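Local coordinates for protein MGS-M5 (Unidentified, PDB 4Q3N) that probably interconverts L-lactate and pyruvate with NAD as cofactor, as a lactate dehydrogenase recovered from a deep-sea metagenome, at residues S4-V9 with L74-A79. Sequence-based numbering, arbitrary orientation.
With ACT (acetate ion), chain G.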
loop_
_atom_site.group_PDB
_atom_site.type_symbol
_atom_site.label_atom_id
_atom_site.label_comp_id
_atom_site.label_asym_id
_atom_site.label_seq_id
_atom_site.Cartn_x
_atom_site.Cartn_y
_atom_site.Cartn_z
ATOM N N SER A 4 -1.650 -10.786 15.456
ATOM C CA SER A 4 -1.085 -9.560 14.865
ATOM C C SER A 4 -0.471 -8.637 15.921
ATOM O O SER A 4 -0.710 -7.447 15.933
ATOM C CB SER A 4 -2.113 -8.775 14.003
ATOM O OG SER A 4 -1.448 -7.818 13.090
ATOM N N LYS A 5 0.403 -9.211 16.745
ATOM C CA LYS A 5 1.072 -8.450 17.806
ATOM C C LYS A 5 2.559 -8.718 17.862
ATOM O O LYS A 5 2.984 -9.885 17.937
ATOM C CB LYS A 5 0.463 -8.833 19.164
ATOM C CG LYS A 5 1.018 -7.997 20.325
ATOM C CD LYS A 5 0.223 -8.474 21.540
ATOM C CE LYS A 5 0.806 -7.883 22.819
ATOM N NZ LYS A 5 -0.022 -8.305 24.029
ATOM N N VAL A 6 3.332 -7.645 17.861
ATOM C CA VAL A 6 4.771 -7.742 17.957
ATOM C C VAL A 6 5.237 -6.998 19.203
ATOM O O VAL A 6 4.737 -5.912 19.500
ATOM C CB VAL A 6 5.457 -7.143 16.710
ATOM C CG1 VAL A 6 6.987 -7.054 16.934
ATOM C CG2 VAL A 6 5.112 -7.984 15.452
ATOM N N VAL A 7 6.181 -7.591 19.942
ATOM C CA VAL A 7 6.816 -6.880 21.041
ATOM C C VAL A 7 8.269 -6.567 20.618
ATOM O O VAL A 7 8.969 -7.439 20.064
ATOM C CB VAL A 7 6.796 -7.740 22.362
ATOM C CG1 VAL A 7 7.626 -7.021 23.480
ATOM C CG2 VAL A 7 5.351 -8.034 22.787
ATOM N N VAL A 8 8.692 -5.320 20.815
ATOM C CA VAL A 8 10.063 -4.908 20.552
ATOM C C VAL A 8 10.832 -4.734 21.900
ATOM O O VAL A 8 10.436 -3.929 22.743
ATOM C CB VAL A 8 10.122 -3.592 19.755
ATOM C CG1 VAL A 8 11.638 -3.171 19.533
ATOM C CG2 VAL A 8 9.380 -3.763 18.409
ATOM N N VAL A 9 11.904 -5.491 22.112
ATOM C CA VAL A 9 12.654 -5.356 23.377
ATOM C C VAL A 9 13.920 -4.537 23.073
ATOM O O VAL A 9 14.804 -4.997 22.339
ATOM C CB VAL A 9 13.049 -6.736 24.002
ATOM C CG1 VAL A 9 13.891 -6.513 25.340
ATOM C CG2 VAL A 9 11.830 -7.590 24.198
ATOM N N LEU A 74 5.272 -12.464 17.942
ATOM C CA LEU A 74 6.711 -12.301 17.631
ATOM C C LEU A 74 7.353 -11.379 18.650
ATOM O O LEU A 74 6.793 -10.333 18.975
ATOM C CB LEU A 74 6.905 -11.684 16.215
ATOM C CG LEU A 74 8.340 -11.386 15.758
ATOM C CD1 LEU A 74 9.056 -12.706 15.438
ATOM C CD2 LEU A 74 8.309 -10.436 14.489
ATOM N N VAL A 75 8.520 -11.749 19.170
ATOM C CA VAL A 75 9.255 -10.771 19.999
ATOM C C VAL A 75 10.566 -10.531 19.300
ATOM O O VAL A 75 11.277 -11.501 18.960
ATOM C CB VAL A 75 9.496 -11.282 21.443
ATOM C CG1 VAL A 75 10.343 -10.257 22.218
ATOM C CG2 VAL A 75 8.137 -11.574 22.156
ATOM N N VAL A 76 10.880 -9.259 19.085
ATOM C CA VAL A 76 12.110 -8.880 18.408
ATOM C C VAL A 76 13.075 -8.315 19.433
ATOM O O VAL A 76 12.778 -7.310 20.078
ATOM C CB VAL A 76 11.856 -7.849 17.315
ATOM C CG1 VAL A 76 13.179 -7.497 16.527
ATOM C CG2 VAL A 76 10.729 -8.413 16.311
ATOM N N ILE A 77 14.215 -8.966 19.597
ATOM C CA ILE A 77 15.171 -8.546 20.632
ATOM C C ILE A 77 16.312 -7.727 20.030
ATOM O O ILE A 77 17.033 -8.200 19.149
ATOM C CB ILE A 77 15.765 -9.760 21.376
ATOM C CG1 ILE A 77 14.622 -10.631 21.947
ATOM C CG2 ILE A 77 16.807 -9.286 22.447
ATOM C CD1 ILE A 77 15.088 -12.001 22.447
ATOM N N THR A 78 16.459 -6.501 20.506
ATOM C CA THR A 78 17.527 -5.595 20.015
ATOM C C THR A 78 18.453 -5.177 21.187
ATOM O O THR A 78 19.410 -4.463 20.992
ATOM C CB THR A 78 16.931 -4.330 19.349
ATOM O OG1 THR A 78 16.542 -3.396 20.376
ATOM C CG2 THR A 78 15.710 -4.685 18.460
ATOM N N ALA A 79 18.163 -5.647 22.399
ATOM C CA ALA A 79 18.931 -5.266 23.593
ATOM C C ALA A 79 20.362 -5.728 23.569
ATOM O O ALA A 79 20.675 -6.796 23.027
ATOM C CB ALA A 79 18.260 -5.832 24.846
HETATM C C ACT G . -1.452 -8.638 9.068
HETATM O O ACT G . -1.758 -7.723 8.256
HETATM O OXT ACT G . -1.857 -8.529 10.258
HETATM C CH3 ACT G . -0.633 -9.808 8.619
#
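Val6 and Leu74 lie side by side on neighbouring parallel strands, 5-9 and 74-77, at the centre of the Rossmann-fold sheet of the NAD-binding domain. Both side chains point the same way, and CG2 of Val6 rests 4.1 Å from CD2 of Leu74. The other branch, Val6 CG1, set anti to its own amide nitrogen (chi1 171°), reaches along the strand and meets CG2 of Val76 at an oblique angle, 4.0 Å away. Tyr18 of helix 13-25 packs on this face, and Thr242 and Phe246 of helix 232-246 cover Val6 and Leu74. Trimming Val6 to an alanine would probably open a gap beneath Tyr18 and leave Leu74 CD2 and Val76 CG2 without their methyl partners. On the reverse face Val9 CG2 slants across Val75 CG1 at 3.6 Å, the closest apolar approach between the strands, while Val75 CG2 sits against Val7 CB. Hydrogen bonds join the backbones between the two faces, Val76 N to Val7 O (2.8 Å) and Val9 N to Val76 O (2.9 Å) both nearly straight. Val9 ends strand 5-9 before the glycine-rich, probably dinucleotide-binding turn; its O accepts a hydrogen bond from Thr78 N (2.9 Å), just past strand 74-77, with Thr78 OG1 3.1 Å from Val9 O.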